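Local coordinates for protein putative dehydratase (Mesorhizobium loti, PDB 2POZ) that is of unconfirmed function but belongs to the mandelate racemase/muconate lactonizing enzyme family and probably acts as a lyase, perhaps a dehydratase, at residues 159-164 against 183-188; 188-193 against 223-228. All blocks are in the same frame, centred on the assembly; numbering follows the deposited sequence.

Contact 1 (159-164 against 183-188); sequences YPLAQR and ELAYRR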
loop_
_atom_site.group_PDB
_atom_site.type_symbol
_atom_site.label_atom_id
_atom_site.label_comp_id
_atom_site.label_asym_id
_atom_site.label_seq_id
_atom_site.Cartn_x
_atom_site.Cartn_y
_atom_site.Cartn_z
ATOM N N TYR A 159 -16.240 0.731 32.641
ATOM C CA TYR A 159 -16.907 0.140 31.482
ATOM C C TYR A 159 -18.343 0.664 31.537
ATOM O O TYR A 159 -19.104 0.303 32.431
ATOM C CB TYR A 159 -16.870 -1.389 31.626
ATOM C CG TYR A 159 -17.596 -2.163 30.551
ATOM C CD1 TYR A 159 -17.125 -2.186 29.233
ATOM C CD2 TYR A 159 -18.746 -2.897 30.855
ATOM C CE1 TYR A 159 -17.780 -2.925 28.244
ATOM C CE2 TYR A 159 -19.409 -3.641 29.876
ATOM C CZ TYR A 159 -18.916 -3.651 28.573
ATOM O OH TYR A 159 -19.550 -4.408 27.619
ATOM N N PRO A 160 -18.732 1.522 30.582
ATOM C CA PRO A 160 -20.087 2.082 30.576
ATOM C C PRO A 160 -21.131 1.354 29.744
ATOM O O PRO A 160 -22.271 1.816 29.640
ATOM C CB PRO A 160 -19.850 3.483 30.043
ATOM C CG PRO A 160 -18.861 3.207 28.930
ATOM C CD PRO A 160 -17.883 2.208 29.586
ATOM N N LEU A 161 -20.766 0.216 29.162
ATOM C CA LEU A 161 -21.693 -0.510 28.303
ATOM C C LEU A 161 -22.405 -1.719 28.919
ATOM O O LEU A 161 -23.076 -2.464 28.205
ATOM C CB LEU A 161 -20.954 -0.944 27.021
ATOM C CG LEU A 161 -20.131 0.122 26.278
ATOM C CD1 LEU A 161 -19.459 -0.493 25.037
ATOM C CD2 LEU A 161 -21.042 1.294 25.874
ATOM N N ALA A 162 -22.284 -1.923 30.228
ATOM C CA ALA A 162 -22.924 -3.087 30.858
ATOM C C ALA A 162 -24.453 -3.021 30.814
ATOM O O ALA A 162 -25.048 -1.954 30.970
ATOM C CB ALA A 162 -22.451 -3.243 32.304
ATOM N N GLN A 163 -25.079 -4.172 30.599
ATOM C CA GLN A 163 -26.529 -4.256 30.540
ATOM C C GLN A 163 -27.025 -5.138 31.689
ATOM O O GLN A 163 -26.444 -6.182 31.968
ATOM C CB GLN A 163 -26.997 -4.892 29.224
ATOM C CG GLN A 163 -26.127 -4.667 27.996
ATOM C CD GLN A 163 -26.189 -3.252 27.463
ATOM O OE1 GLN A 163 -27.213 -2.568 27.574
ATOM N NE2 GLN A 163 -25.093 -2.808 26.855
ATOM N N ARG A 164 -28.109 -4.728 32.342
ATOM C CA ARG A 164 -28.678 -5.510 33.441
ATOM C C ARG A 164 -29.558 -6.615 32.851
ATOM O O ARG A 164 -30.556 -6.322 32.199
ATOM C CB ARG A 164 -29.525 -4.606 34.344
ATOM C CG ARG A 164 -29.806 -5.187 35.724
ATOM C CD ARG A 164 -28.734 -4.759 36.722
ATOM N NE ARG A 164 -28.841 -5.441 38.010
ATOM C CZ ARG A 164 -28.117 -5.131 39.084
ATOM N NH1 ARG A 164 -27.233 -4.143 39.034
ATOM N NH2 ARG A 164 -28.270 -5.818 40.211
ATOM N N GLU A 183 -27.847 5.617 24.677
ATOM C CA GLU A 183 -28.027 6.923 25.320
ATOM C C GLU A 183 -27.683 6.813 26.800
ATOM O O GLU A 183 -27.075 7.711 27.380
ATOM C CB GLU A 183 -29.475 7.397 25.162
ATOM C CG GLU A 183 -29.869 8.590 26.042
ATOM C CD GLU A 183 -29.101 9.871 25.728
ATOM O OE1 GLU A 183 -28.443 9.947 24.667
ATOM O OE2 GLU A 183 -29.174 10.818 26.546
ATOM N N LEU A 184 -28.087 5.700 27.402
ATOM C CA LEU A 184 -27.820 5.449 28.808
ATOM C C LEU A 184 -26.303 5.333 29.022
ATOM O O LEU A 184 -25.770 5.801 30.029
ATOM C CB LEU A 184 -28.544 4.166 29.226
ATOM C CG LEU A 184 -28.616 3.727 30.691
ATOM C CD1 LEU A 184 -27.322 3.079 31.076
ATOM C CD2 LEU A 184 -28.939 4.915 31.586
ATOM N N ALA A 185 -25.611 4.723 28.065
ATOM C CA ALA A 185 -24.162 4.569 28.161
ATOM C C ALA A 185 -23.537 5.959 28.240
ATOM O O ALA A 185 -22.648 6.214 29.054
ATOM C CB ALA A 185 -23.627 3.825 26.937
ATOM N N TYR A 186 -24.016 6.858 27.388
ATOM C CA TYR A 186 -23.509 8.217 27.363
ATOM C C TYR A 186 -23.773 8.948 28.685
ATOM O O TYR A 186 -22.904 9.667 29.189
ATOM C CB TYR A 186 -24.150 9.001 26.217
ATOM C CG TYR A 186 -23.893 10.486 26.313
ATOM C CD1 TYR A 186 -22.643 11.020 26.003
ATOM C CD2 TYR A 186 -24.890 11.353 26.770
ATOM C CE1 TYR A 186 -22.390 12.388 26.148
ATOM C CE2 TYR A 186 -24.651 12.716 26.921
ATOM C CZ TYR A 186 -23.404 13.227 26.610
ATOM O OH TYR A 186 -23.177 14.575 26.754
ATOM N N ARG A 187 -24.970 8.761 29.238
ATOM C CA ARG A 187 -25.340 9.408 30.492
ATOM C C ARG A 187 -24.480 8.895 31.639
ATOM O O ARG A 187 -24.175 9.639 32.568
ATOM C CB ARG A 187 -26.825 9.177 30.806
ATOM C CG ARG A 187 -27.767 9.836 29.803
ATOM C CD ARG A 187 -27.616 11.352 29.816
ATOM N NE ARG A 187 -28.278 11.984 28.673
ATOM C CZ ARG A 187 -28.265 13.290 28.421
ATOM N NH1 ARG A 187 -27.625 14.124 29.232
ATOM N NH2 ARG A 187 -28.883 13.762 27.346
ATOM N N ARG A 188 -24.091 7.624 31.576
ATOM C CA ARG A 188 -23.247 7.052 32.616
ATOM C C ARG A 188 -21.884 7.743 32.602
ATOM O O ARG A 188 -21.341 8.087 33.655
ATOM C CB ARG A 188 -23.055 5.549 32.398
ATOM C CG ARG A 188 -24.263 4.680 32.710
ATOM C CD ARG A 188 -23.984 3.246 32.274
ATOM N NE ARG A 188 -25.009 2.299 32.703
ATOM C CZ ARG A 188 -25.187 1.101 32.155
ATOM N NH1 ARG A 188 -24.409 0.718 31.149
ATOM N NH2 ARG A 188 -26.127 0.277 32.621
#
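Arg188 reaches from helix 179-196 to two backbone carbonyls of the turn 160-162. Its chain runs extended from CG to NE, with CG anti to the carbonyl carbon (chi1 -73°), and this carries the guanidinium end-first to the turn. Arg188 NH1 donates to Pro160 O at 2.8 Å. Arg188 NH1 also donates to Ala162 O, at 2.8 Å, in the carbonyl plane and on a lone pair. Arg188 NH2 adds a second bond to Ala162 O at 3.0 Å, so that oxygen is gripped end-on by both terminal nitrogens. Pro160 O is met differently: NH1 stands above its carbonyl plane, although the oxygen itself lies in the guanidinium plane. The three bonds satisfy two turn carbonyls and limit rotation of the guanidinium.

The enolase superfamily C-terminal domain is a modified TIM barrel, and here the turn follows barrel strand 155-158. Helix 179-196 is the next barrel helix, and the short hairpin 163-165/168-170 lies between them in the chain. Arg188 NH2 also forms a salt bridge with Asp136, which would partly balance its charge.

Beside the polar grip, Ala185 points its CB at the turn. Ala185 CB meets Pro160 O at 3.6 Å. Leu161 CD2 lies 3.8 Å from Ala185 CB. Leu161 starts away from the helix, but its branch turns back to make this touch. Pro160 lies alongside the helix, Pro160 CB being 4.0 Å from Ala185 O. Phe218 of helix 212-222 also touches Ala185.

Contact 2 (188-193 against 223-228); sequences RVKAVR and GELDIC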
loop_
_atom_site.group_PDB
_atom_site.type_symbol
_atom_site.label_atom_id
_atom_site.label_comp_id
_atom_site.label_asym_id
_atom_site.label_seq_id
_atom_site.Cartn_x
_atom_site.Cartn_y
_atom_site.Cartn_z
ATOM N N ARG A 188 -24.091 7.624 31.576
ATOM C CA ARG A 188 -23.247 7.052 32.616
ATOM C C ARG A 188 -21.884 7.743 32.602
ATOM O O ARG A 188 -21.341 8.087 33.655
ATOM C CB ARG A 188 -23.055 5.549 32.398
ATOM C CG ARG A 188 -24.263 4.680 32.710
ATOM C CD ARG A 188 -23.984 3.246 32.274
ATOM N NE ARG A 188 -25.009 2.299 32.703
ATOM C CZ ARG A 188 -25.187 1.101 32.155
ATOM N NH1 ARG A 188 -24.409 0.718 31.149
ATOM N NH2 ARG A 188 -26.127 0.277 32.621
ATOM N N VAL A 189 -21.326 7.941 31.408
ATOM C CA VAL A 189 -20.028 8.598 31.294
ATOM C C VAL A 189 -20.141 10.046 31.785
ATOM O O VAL A 189 -19.278 10.536 32.521
ATOM C CB VAL A 189 -19.507 8.576 29.824
ATOM C CG1 VAL A 189 -18.152 9.264 29.737
ATOM C CG2 VAL A 189 -19.380 7.135 29.340
ATOM N N LYS A 190 -21.215 10.721 31.392
ATOM C CA LYS A 190 -21.437 12.103 31.801
ATOM C C LYS A 190 -21.642 12.215 33.309
ATOM O O LYS A 190 -21.175 13.167 33.926
ATOM C CB LYS A 190 -22.643 12.692 31.063
ATOM C CG LYS A 190 -22.923 14.160 31.411
ATOM C CD LYS A 190 -24.023 14.737 30.531
ATOM C CE LYS A 190 -24.187 16.236 30.751
ATOM N NZ LYS A 190 -24.694 16.545 32.120
ATOM N N ALA A 191 -22.335 11.247 33.903
ATOM C CA ALA A 191 -22.566 11.263 35.343
ATOM C C ALA A 191 -21.233 11.136 36.084
ATOM O O ALA A 191 -21.033 11.767 37.123
ATOM C CB ALA A 191 -23.499 10.130 35.746
ATOM N N VAL A 192 -20.326 10.319 35.552
ATOM C CA VAL A 192 -19.017 10.142 36.173
ATOM C C VAL A 192 -18.216 11.442 36.097
ATOM O O VAL A 192 -17.582 11.842 37.076
ATOM C CB VAL A 192 -18.210 8.997 35.496
ATOM C CG1 VAL A 192 -16.778 8.977 36.017
ATOM C CG2 VAL A 192 -18.869 7.659 35.791
ATOM N N ARG A 193 -18.249 12.100 34.940
ATOM C CA ARG A 193 -17.525 13.354 34.766
ATOM C C ARG A 193 -18.083 14.417 35.710
ATOM O O ARG A 193 -17.327 15.088 36.421
ATOM C CB ARG A 193 -17.627 13.848 33.317
ATOM C CG ARG A 193 -17.094 15.276 33.091
ATOM C CD ARG A 193 -15.693 15.465 33.689
ATOM N NE ARG A 193 -14.652 14.787 32.922
ATOM C CZ ARG A 193 -13.449 14.477 33.399
ATOM N NH1 ARG A 193 -13.122 14.774 34.653
ATOM N NH2 ARG A 193 -12.560 13.882 32.616
ATOM N N GLY A 223 -16.458 12.601 23.487
ATOM C CA GLY A 223 -15.236 13.375 23.349
ATOM C C GLY A 223 -15.232 14.689 24.110
ATOM O O GLY A 223 -14.187 15.149 24.567
ATOM N N GLU A 224 -16.410 15.284 24.252
ATOM C CA GLU A 224 -16.568 16.555 24.946
ATOM C C GLU A 224 -16.495 16.398 26.466
ATOM O O GLU A 224 -16.468 17.386 27.198
ATOM C CB GLU A 224 -17.905 17.192 24.551
ATOM C CG GLU A 224 -18.048 17.502 23.046
ATOM C CD GLU A 224 -17.891 16.273 22.146
ATOM O OE1 GLU A 224 -18.527 15.229 22.423
ATOM O OE2 GLU A 224 -17.137 16.352 21.152
ATOM N N LEU A 225 -16.461 15.157 26.940
ATOM C CA LEU A 225 -16.384 14.910 28.376
ATOM C C LEU A 225 -14.940 14.791 28.874
ATOM O O LEU A 225 -14.703 14.457 30.034
ATOM C CB LEU A 225 -17.187 13.653 28.730
ATOM C CG LEU A 225 -18.675 13.797 28.382
ATOM C CD1 LEU A 225 -19.418 12.507 28.662
ATOM C CD2 LEU A 225 -19.270 14.947 29.190
ATOM N N ASP A 226 -13.985 15.069 27.984
ATOM C CA ASP A 226 -12.552 15.028 28.295
ATOM C C ASP A 226 -12.087 13.654 28.768
ATOM O O ASP A 226 -11.816 13.438 29.948
ATOM C CB ASP A 226 -12.209 16.100 29.341
ATOM C CG ASP A 226 -10.709 16.228 29.583
ATOM O OD1 ASP A 226 -9.932 16.155 28.605
ATOM O OD2 ASP A 226 -10.303 16.418 30.750
ATOM N N ILE A 227 -11.979 12.736 27.818
ATOM C CA ILE A 227 -11.572 11.365 28.097
ATOM C C ILE A 227 -10.075 11.157 27.862
ATOM O O ILE A 227 -9.552 11.497 26.805
ATOM C CB ILE A 227 -12.376 10.383 27.202
ATOM C CG1 ILE A 227 -13.882 10.646 27.351
ATOM C CG2 ILE A 227 -12.029 8.947 27.545
ATOM C CD1 ILE A 227 -14.405 10.548 28.774
ATOM N N CYS A 228 -9.390 10.597 28.854
ATOM C CA CYS A 228 -7.955 10.338 28.740
ATOM C C CYS A 228 -7.733 9.363 27.570
ATOM O O CYS A 228 -6.963 9.640 26.645
ATOM C CB CYS A 228 -7.435 9.752 30.054
ATOM S SG CYS A 228 -5.644 9.552 30.139
#
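Leu225 lays its CD1 methyl against Val189 on helix 179-196, Leu225 CD1 being 3.6 Å from Val189 CG1. Leu225 CD1 also sits over the helix backbone, 3.7 Å from Lys190 N. Val189 holds CG1 anti to its own nitrogen (chi1 -180°), which turns that methyl to the 225-227 side. Val189 CG1 also meets Ile227 CD1 there, at 4.1 Å, the two side chains crossing at about a right angle. This small apolar patch joins the helix to the turn leading from helix 212-222 into barrel strand 227-231.

One helical turn on from Val189, Arg193 bends at chi2 and chi3 and brings the guanidinium edge to the turn. Arg193 NE donates to Leu225 O at 2.9 Å, nearly straight at 160°. Arg193 NH2 donates to Asp226 O at 2.8 Å and adds a weak bond to Leu225 O. Both oxygens lie near the guanidinium plane. The Asp226 carboxylate is a long salt-bridge partner, with OD2 well out of that plane. NH1 bonds Gly197 O and Ile200 O, so the group also ties in the helix-to-strand connection.

A leucine in place of Arg193 would probably leave the carbonyls of Leu225 and Asp226 without these donors and let the turn shift. The bonds to the turn go to main-chain oxygens, so the grip of Arg193 on the turn probably depends more on the shape of the backbone than on the charge of Asp226.

Both contacts use helix 179-196, one turn after the other, and share Arg188. Their centres are about 12 Å apart. In the chain, contact 1 comes first, and contact 2 begins at Arg188, where contact 1 ends. Pro160 CB packs on Val189 CG2 at 3.7 Å, and Tyr186 touches Leu225, so the two form one continuous patch. Contact 1 joins the helix to the turn after strand 155-158. Contact 2 joins it to the turn before strand 227-231. Strand 201-205, which follows the helix, lies between those two in the parallel sheet. The helix is thus held both to the loop leading away from the strand before it and to the turn that enters strand 227-231.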